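Local coordinates for MHC class I antigen (Anolis carolinensis, PDB 7CPO), which probably presents peptides to T cells at the cell surface, as the heavy chain of a reptilian class I complex with beta2-microglobulin, at residues Gly93-Gln98 / Tyr117-Arg122; Trp99-Glu104 / Gly113-Ala118. One frame throughout, in Å; residues are numbered along the deposited sequence.

Contact 1 of 2, residues Gly93-Gln98 / Tyr117-Arg122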
ATOM      1  N   GLY A  93      18.446 -19.801   2.875  1.00 43.24           N
ATOM      2  CA  GLY A  93      17.129 -20.057   2.332  1.00 41.59           C
ATOM      3  C   GLY A  93      16.655 -18.896   1.475  1.00 48.40           C
ATOM      4  O   GLY A  93      17.459 -18.226   0.815  1.00 45.24           O
ATOM      5  N   LEU A  94      15.350 -18.649   1.467  1.00 39.06           N
ATOM      6  CA  LEU A  94      14.801 -17.458   0.838  1.00 43.18           C
ATOM      7  C   LEU A  94      14.769 -16.337   1.870  1.00 42.45           C
ATOM      8  O   LEU A  94      14.261 -16.517   2.982  1.00 36.86           O
ATOM      9  CB  LEU A  94      13.403 -17.724   0.280  1.00 41.15           C
ATOM     10  CG  LEU A  94      12.632 -16.579  -0.385  1.00 43.30           C
ATOM     11  CD1 LEU A  94      11.590 -17.191  -1.292  1.00 42.51           C
ATOM     12  CD2 LEU A  94      11.963 -15.601   0.611  1.00 42.17           C
ATOM     13  N   HIS A  95      15.294 -15.177   1.492  1.00 39.35           N
ATOM     14  CA  HIS A  95      15.441 -14.064   2.410  1.00 33.13           C
ATOM     15  C   HIS A  95      15.010 -12.781   1.719  1.00 33.05           C
ATOM     16  O   HIS A  95      14.960 -12.703   0.489  1.00 28.81           O
ATOM     17  CB  HIS A  95      16.882 -13.963   2.907  1.00 31.38           C
ATOM     18  CG  HIS A  95      17.355 -15.198   3.598  1.00 36.82           C
ATOM     19  ND1 HIS A  95      16.868 -15.591   4.829  1.00 41.19           N
ATOM     20  CD2 HIS A  95      18.247 -16.143   3.224  1.00 32.92           C
ATOM     21  CE1 HIS A  95      17.454 -16.720   5.186  1.00 42.81           C
ATOM     22  NE2 HIS A  95      18.295 -17.075   4.231  1.00 43.39           N
ATOM     23  N   THR A  96      14.705 -11.769   2.530  1.00 23.16           N
ATOM     24  CA  THR A  96      14.163 -10.510   2.045  1.00 25.61           C
ATOM     25  C   THR A  96      14.953  -9.331   2.603  1.00 21.14           C
ATOM     26  O   THR A  96      15.317  -9.317   3.778  1.00 23.54           O
ATOM     27  CB  THR A  96      12.698 -10.375   2.440  1.00 22.48           C
ATOM     28  OG1 THR A  96      11.980 -11.479   1.896  1.00 32.80           O
ATOM     29  CG2 THR A  96      12.102  -9.106   1.854  1.00 32.56           C
ATOM     30  N   PHE A  97      15.206  -8.338   1.761  1.00 22.68           N
ATOM     31  CA  PHE A  97      15.753  -7.064   2.203  1.00 20.11           C
ATOM     32  C   PHE A  97      14.849  -5.934   1.725  1.00 20.53           C
ATOM     33  O   PHE A  97      14.490  -5.883   0.547  1.00 24.38           O
ATOM     34  CB  PHE A  97      17.165  -6.868   1.683  1.00 22.28           C
ATOM     35  CG  PHE A  97      17.921  -5.820   2.417  1.00 29.68           C
ATOM     36  CD1 PHE A  97      18.427  -6.077   3.682  1.00 28.59           C
ATOM     37  CD2 PHE A  97      18.113  -4.566   1.857  1.00 21.94           C
ATOM     38  CE1 PHE A  97      19.133  -5.093   4.378  1.00 26.85           C
ATOM     39  CE2 PHE A  97      18.811  -3.589   2.542  1.00 27.76           C
ATOM     40  CZ  PHE A  97      19.327  -3.852   3.803  1.00 23.00           C
ATOM     41  N   GLN A  98      14.471  -5.041   2.640  1.00 22.87           N
ATOM     42  CA  GLN A  98      13.547  -3.953   2.347  1.00 22.03           C
ATOM     43  C   GLN A  98      14.138  -2.633   2.822  1.00 21.38           C
ATOM     44  O   GLN A  98      14.849  -2.573   3.826  1.00 20.12           O
ATOM     45  CB  GLN A  98      12.190  -4.139   3.023  1.00 20.16           C
ATOM     46  CG  GLN A  98      11.240  -5.164   2.416  1.00 15.61           C
ATOM     47  CD  GLN A  98      10.143  -5.544   3.419  1.00 25.84           C
ATOM     48  OE1 GLN A  98      10.392  -6.302   4.359  1.00 16.21           O
ATOM     49  NE2 GLN A  98       8.931  -5.000   3.230  1.00 19.24           N
ATOM     50  N   TYR A 117      15.791   0.103   7.048  1.00 19.36           N
ATOM     51  CA  TYR A 117      16.027  -1.166   6.376  1.00 16.02           C
ATOM     52  C   TYR A 117      15.513  -2.309   7.236  1.00 19.70           C
ATOM     53  O   TYR A 117      15.641  -2.273   8.462  1.00 24.61           O
ATOM     54  CB  TYR A 117      17.500  -1.401   6.138  1.00 16.97           C
ATOM     55  CG  TYR A 117      18.218  -0.425   5.230  1.00 21.04           C
ATOM     56  CD1 TYR A 117      18.146  -0.539   3.839  1.00 21.56           C
ATOM     57  CD2 TYR A 117      19.030   0.568   5.765  1.00 18.39           C
ATOM     58  CE1 TYR A 117      18.854   0.325   3.004  1.00 18.26           C
ATOM     59  CE2 TYR A 117      19.734   1.439   4.941  1.00 25.59           C
ATOM     60  CZ  TYR A 117      19.648   1.308   3.563  1.00 20.26           C
ATOM     61  OH  TYR A 117      20.341   2.178   2.762  1.00 29.53           O
ATOM     62  N   ALA A 118      14.958  -3.339   6.596  1.00 18.07           N
ATOM     63  CA  ALA A 118      14.491  -4.538   7.286  1.00 22.47           C
ATOM     64  C   ALA A 118      15.042  -5.793   6.621  1.00 34.22           C
ATOM     65  O   ALA A 118      15.055  -5.900   5.384  1.00 26.45           O
ATOM     66  CB  ALA A 118      12.968  -4.634   7.295  1.00 18.55           C
ATOM     67  N   TYR A 119      15.452  -6.760   7.442  1.00 20.09           N
ATOM     68  CA  TYR A 119      15.864  -8.070   6.949  1.00 23.60           C
ATOM     69  C   TYR A 119      14.823  -9.112   7.331  1.00 23.26           C
ATOM     70  O   TYR A 119      14.446  -9.217   8.504  1.00 35.16           O
ATOM     71  CB  TYR A 119      17.230  -8.460   7.511  1.00 24.99           C
ATOM     72  CG  TYR A 119      17.809  -9.711   6.901  1.00 32.13           C
ATOM     73  CD1 TYR A 119      17.899  -9.853   5.520  1.00 26.38           C
ATOM     74  CD2 TYR A 119      18.301 -10.735   7.702  1.00 27.76           C
ATOM     75  CE1 TYR A 119      18.451 -10.982   4.958  1.00 31.44           C
ATOM     76  CE2 TYR A 119      18.855 -11.870   7.152  1.00 27.46           C
ATOM     77  CZ  TYR A 119      18.931 -11.991   5.783  1.00 36.84           C
ATOM     78  OH  TYR A 119      19.489 -13.121   5.226  1.00 35.53           O
ATOM     79  N   ASP A 120      14.361  -9.874   6.348  1.00 24.15           N
ATOM     80  CA  ASP A 120      13.330 -10.889   6.566  1.00 26.46           C
ATOM     81  C   ASP A 120      12.140 -10.336   7.351  1.00 30.10           C
ATOM     82  O   ASP A 120      11.594 -11.005   8.234  1.00 28.26           O
ATOM     83  CB  ASP A 120      13.908 -12.112   7.283  1.00 27.87           C
ATOM     84  CG  ASP A 120      14.859 -12.888   6.421  1.00 28.83           C
ATOM     85  OD1 ASP A 120      14.633 -12.920   5.198  1.00 35.22           O
ATOM     86  OD2 ASP A 120      15.825 -13.470   6.957  1.00 38.69           O
ATOM     87  N   GLY A 121      11.754  -9.093   7.052  1.00 25.62           N
ATOM     88  CA  GLY A 121      10.547  -8.505   7.622  1.00 26.68           C
ATOM     89  C   GLY A 121      10.661  -7.962   9.036  1.00 30.93           C
ATOM     90  O   GLY A 121       9.647  -7.512   9.591  1.00 30.37           O
ATOM     91  N   ARG A 122      11.850  -8.009   9.636  1.00 31.62           N
ATOM     92  CA  ARG A 122      12.152  -7.465  10.953  1.00 27.22           C
ATOM     93  C   ARG A 122      13.148  -6.329  10.771  1.00 31.49           C
ATOM     94  O   ARG A 122      13.999  -6.380   9.875  1.00 29.90           O
ATOM     95  CB  ARG A 122      12.764  -8.540  11.860  1.00 27.57           C
ATOM     96  CG  ARG A 122      11.822  -9.693  12.166  1.00 59.90           C
ATOM     97  CD  ARG A 122      12.490 -10.801  13.001  1.00 50.73           C
ATOM     98  NE  ARG A 122      13.853 -11.123  12.571  1.00 64.52           N
ATOM     99  CZ  ARG A 122      14.179 -12.181  11.822  1.00 76.13           C
ATOM    100  NH1 ARG A 122      13.231 -13.018  11.409  1.00 66.33           N
ATOM    101  NH2 ARG A 122      15.449 -12.405  11.479  1.00 61.64           N
TER
HETATM  102  O   HOH W   1      12.601  -7.387   4.651  1.00 22.37           O
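Q98 and A118 exchange backbone hydrogen bonds where strands 96-98 and 117-119 run antiparallel, axes 4.8 Å apart at 170°, and D120 N reaches T96 O at 2.8 Å to extend the pairing. Beyond it the carboxylate of D120 takes over from the backbone. OD1 of D120 accepts the amide of T96 at 2.9 Å nearly along its own C-O bond, while OD2 receives H95 ND1 from the syn side at 3.2 Å, a bond bent to 145°. Gripped at both oxygens, the carboxylate has its rotation fixed, and the bond to OD2 would favour keeping a proton on H95 ND1. Y119 OH lies over one face of that imidazole, 3.4 Å from H95 CG, though the two rings barely overlap. D120 and G121, both with positive phi, are the central residues of a type I' turn that links neighbouring strands of the sheet flooring the MHC class I peptide groove. A water accepts a bond from G121 N at 3.1 Å and lies close to A118 O. On the groove side F97, its CG anti to the backbone N (chi1 -162°), brings CE2 within 3.4 Å of Y117 CD1, the rings meeting obliquely; each packs on an apolar side chain of the bound peptide. Q98 and A118 point to the other face, where Q98 NE2 bonds to W60 O of beta2-microglobulin.

Contact 2 of 2, residues Trp99-Glu104 / Gly113-Ala118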
ATOM      1  N   TRP A  99      13.821  -1.573   2.089  1.00 15.95           N
ATOM      2  CA  TRP A  99      14.320  -0.234   2.355  1.00 16.38           C
ATOM      3  C   TRP A  99      13.156   0.718   2.167  1.00 19.00           C
ATOM      4  O   TRP A  99      12.522   0.700   1.108  1.00 18.36           O
ATOM      5  CB  TRP A  99      15.463   0.101   1.396  1.00 13.26           C
ATOM      6  CG  TRP A  99      16.105   1.479   1.464  1.00 17.56           C
ATOM      7  CD1 TRP A  99      16.261   2.288   2.558  1.00 14.79           C
ATOM      8  CD2 TRP A  99      16.735   2.164   0.368  1.00 17.20           C
ATOM      9  NE1 TRP A  99      16.939   3.445   2.203  1.00 14.79           N
ATOM     10  CE2 TRP A  99      17.234   3.388   0.866  1.00 16.90           C
ATOM     11  CE3 TRP A  99      16.909   1.862  -0.989  1.00 15.94           C
ATOM     12  CZ2 TRP A  99      17.893   4.310   0.050  1.00 15.55           C
ATOM     13  CZ3 TRP A  99      17.572   2.785  -1.802  1.00 16.67           C
ATOM     14  CH2 TRP A  99      18.053   3.989  -1.278  1.00 17.75           C
ATOM     15  N   MET A 100      12.844   1.514   3.186  1.00 14.20           N
ATOM     16  CA  MET A 100      11.862   2.577   3.009  1.00 18.41           C
ATOM     17  C   MET A 100      12.467   3.898   3.454  1.00 18.23           C
ATOM     18  O   MET A 100      13.181   3.969   4.458  1.00 19.09           O
ATOM     19  CB  MET A 100      10.519   2.296   3.752  1.00 17.00           C
ATOM     20  CG  MET A 100      10.628   1.964   5.219  1.00 21.39           C
ATOM     21  SD  MET A 100       9.049   1.423   5.953  1.00 29.49           S
ATOM     22  CE  MET A 100       8.083   2.935   5.873  1.00 28.79           C
ATOM     23  N   TYR A 101      12.201   4.937   2.682  1.00 16.14           N
ATOM     24  CA  TYR A 101      12.689   6.253   3.036  1.00 17.14           C
ATOM     25  C   TYR A 101      11.783   7.292   2.415  1.00 18.80           C
ATOM     26  O   TYR A 101      11.123   7.041   1.401  1.00 21.40           O
ATOM     27  CB  TYR A 101      14.136   6.471   2.585  1.00 14.33           C
ATOM     28  CG  TYR A 101      14.393   6.423   1.098  1.00 13.61           C
ATOM     29  CD1 TYR A 101      14.506   7.591   0.351  1.00 13.00           C
ATOM     30  CD2 TYR A 101      14.574   5.214   0.451  1.00 14.14           C
ATOM     31  CE1 TYR A 101      14.777   7.555  -1.002  1.00 10.32           C
ATOM     32  CE2 TYR A 101      14.846   5.165  -0.889  1.00 13.51           C
ATOM     33  CZ  TYR A 101      14.949   6.343  -1.619  1.00 16.29           C
ATOM     34  OH  TYR A 101      15.217   6.286  -2.979  1.00 19.77           O
ATOM     35  N   GLY A 102      11.772   8.462   3.032  1.00 18.50           N
ATOM     36  CA  GLY A 102      11.031   9.574   2.487  1.00 21.02           C
ATOM     37  C   GLY A 102      10.923  10.680   3.512  1.00 15.99           C
ATOM     38  O   GLY A 102      11.525  10.619   4.582  1.00 18.22           O
ATOM     39  N   CYS A 103      10.121  11.676   3.168  1.00 13.17           N
ATOM     40  CA  CYS A 103       9.950  12.858   3.987  1.00 18.10           C
ATOM     41  C   CYS A 103       8.481  13.198   4.138  1.00 16.50           C
ATOM     42  O   CYS A 103       7.637  12.823   3.325  1.00 20.75           O
ATOM     43  CB  CYS A 103      10.667  14.062   3.382  1.00 18.48           C
ATOM     44  SG  CYS A 103      10.281  14.268   1.651  1.00 23.49           S
ATOM     45  N   GLU A 104       8.208  13.974   5.164  1.00 16.66           N
ATOM     46  CA  GLU A 104       6.876  14.473   5.447  1.00 23.19           C
ATOM     47  C   GLU A 104       6.939  15.990   5.567  1.00 22.13           C
ATOM     48  O   GLU A 104       7.819  16.526   6.250  1.00 22.07           O
ATOM     49  CB  GLU A 104       6.336  13.859   6.739  1.00 14.80           C
ATOM     50  CG  GLU A 104       4.886  14.207   7.012  1.00 28.89           C
ATOM     51  CD  GLU A 104       4.439  13.805   8.403  1.00 34.45           C
ATOM     52  OE1 GLU A 104       5.293  13.366   9.199  1.00 41.33           O
ATOM     53  OE2 GLU A 104       3.237  13.950   8.707  1.00 42.15           O
ATOM     54  N   GLY A 113      11.329  12.979   8.432  1.00 22.09           N
ATOM     55  CA  GLY A 113      11.896  12.072   7.459  1.00 18.68           C
ATOM     56  C   GLY A 113      12.355  10.808   8.140  1.00 27.24           C
ATOM     57  O   GLY A 113      12.547  10.770   9.360  1.00 25.50           O
ATOM     58  N   TYR A 114      12.521   9.769   7.330  1.00 16.57           N
ATOM     59  CA  TYR A 114      12.888   8.472   7.858  1.00 19.14           C
ATOM     60  C   TYR A 114      13.705   7.754   6.801  1.00 17.09           C
ATOM     61  O   TYR A 114      13.683   8.106   5.623  1.00 14.89           O
ATOM     62  CB  TYR A 114      11.656   7.650   8.259  1.00 15.15           C
ATOM     63  CG  TYR A 114      10.714   7.426   7.099  1.00 21.74           C
ATOM     64  CD1 TYR A 114      10.813   6.273   6.322  1.00 21.72           C
ATOM     65  CD2 TYR A 114       9.739   8.372   6.765  1.00 17.92           C
ATOM     66  CE1 TYR A 114       9.970   6.051   5.259  1.00 19.33           C
ATOM     67  CE2 TYR A 114       8.885   8.162   5.691  1.00 18.30           C
ATOM     68  CZ  TYR A 114       9.021   6.999   4.952  1.00 24.06           C
ATOM     69  OH  TYR A 114       8.217   6.751   3.899  1.00 20.63           O
ATOM     70  N   TYR A 115      14.419   6.730   7.243  1.00 21.64           N
ATOM     71  CA  TYR A 115      15.357   6.021   6.386  1.00 24.55           C
ATOM     72  C   TYR A 115      15.691   4.701   7.076  1.00 21.56           C
ATOM     73  O   TYR A 115      16.450   4.688   8.048  1.00 20.14           O
ATOM     74  CB  TYR A 115      16.583   6.904   6.160  1.00 17.25           C
ATOM     75  CG  TYR A 115      17.535   6.448   5.102  1.00 16.10           C
ATOM     76  CD1 TYR A 115      17.667   7.149   3.912  1.00 15.61           C
ATOM     77  CD2 TYR A 115      18.343   5.324   5.304  1.00 18.17           C
ATOM     78  CE1 TYR A 115      18.581   6.733   2.934  1.00 20.28           C
ATOM     79  CE2 TYR A 115      19.250   4.898   4.331  1.00 16.42           C
ATOM     80  CZ  TYR A 115      19.366   5.609   3.158  1.00 21.91           C
ATOM     81  OH  TYR A 115      20.261   5.194   2.202  1.00 24.85           O
ATOM     82  N   GLN A 116      15.096   3.597   6.609  1.00 17.98           N
ATOM     83  CA  GLN A 116      15.015   2.362   7.380  1.00 14.38           C
ATOM     84  C   GLN A 116      15.185   1.147   6.483  1.00 16.96           C
ATOM     85  O   GLN A 116      14.740   1.137   5.331  1.00 23.70           O
ATOM     86  CB  GLN A 116      13.670   2.243   8.107  1.00 17.22           C
ATOM     87  CG  GLN A 116      13.291   3.467   8.913  1.00 22.32           C
ATOM     88  CD  GLN A 116      11.906   3.353   9.517  1.00 29.41           C
ATOM     89  OE1 GLN A 116      11.026   4.150   9.213  1.00 34.90           O
ATOM     90  NE2 GLN A 116      11.706   2.357  10.374  1.00 34.79           N
ATOM     91  N   TYR A 117      15.791   0.103   7.048  1.00 19.36           N
ATOM     92  CA  TYR A 117      16.027  -1.166   6.376  1.00 16.02           C
ATOM     93  C   TYR A 117      15.513  -2.309   7.236  1.00 19.70           C
ATOM     94  O   TYR A 117      15.641  -2.273   8.462  1.00 24.61           O
ATOM     95  CB  TYR A 117      17.500  -1.401   6.138  1.00 16.97           C
ATOM     96  CG  TYR A 117      18.218  -0.425   5.230  1.00 21.04           C
ATOM     97  CD1 TYR A 117      18.146  -0.539   3.839  1.00 21.56           C
ATOM     98  CD2 TYR A 117      19.030   0.568   5.765  1.00 18.39           C
ATOM     99  CE1 TYR A 117      18.854   0.325   3.004  1.00 18.26           C
ATOM    100  CE2 TYR A 117      19.734   1.439   4.941  1.00 25.59           C
ATOM    101  CZ  TYR A 117      19.648   1.308   3.563  1.00 20.26           C
ATOM    102  OH  TYR A 117      20.341   2.178   2.762  1.00 29.53           O
ATOM    103  N   ALA A 118      14.958  -3.339   6.596  1.00 18.07           N
ATOM    104  CA  ALA A 118      14.491  -4.538   7.286  1.00 22.47           C
ATOM    105  C   ALA A 118      15.042  -5.793   6.621  1.00 34.22           C
ATOM    106  O   ALA A 118      15.055  -5.900   5.384  1.00 26.45           O
ATOM    107  CB  ALA A 118      12.968  -4.634   7.295  1.00 18.55           C
TER
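The indole of W99 is sandwiched between two tyrosines, Y101 from its own strand over one face and Y117 from the partner strand over the other. Its five-membered ring forms an offset stack with the Y117 ring, centroids 4.2 Å apart and planes at 17°. The indole edge meets Y115 in a T-shaped pair, W99 NE1 standing over the ring face 3.4 Å from Y115 CZ. Between the two partner-strand tyrosines, Y115 OH donates to Y117 OH at 3.1 Å. Beneath this cluster the antiparallel strands are held by paired bonds of M100 with Q116 and G102 with Y114. On the reverse face, Y114 has its CG between backbone N and carbonyl carbon (chi1 59°), which swings the ring across the opposite strand; G102, with no side chain in the way, puts its N over the ring face, and M100 CE touches Y114 CE1 at 3.7 Å. C103 carries the disulfide to C166, tying the sheet to helix 152-176. Y101 OH bonds both Y26 OH and the peptide backbone. A groove floor so rich in aromatic carbon is suited to apolar peptide side chains, while its hydroxyls are tied into hydrogen bonds and one of them also anchors the ligand.

Overall arrangement
Contacts 1 and 2 are successive lengths of one beta hairpin, strands 96-105 and 111-119, sharing Y117 and A118, with centres about 15 Å apart. Both are largely buried, lying between the bound peptide on one face and beta2-microglobulin on the other. Their chemistry shifts along the hairpin. Contact 2 is strand against strand throughout, and aromatic rings dominate its groove face. Contact 1 begins as the same sheet but runs out into loop and turn, where several residues are partly exposed and polar side-chain bonds replace the regular backbone pairing. F97, W99 and Y117 carry the aromatic surface across the boundary between the two.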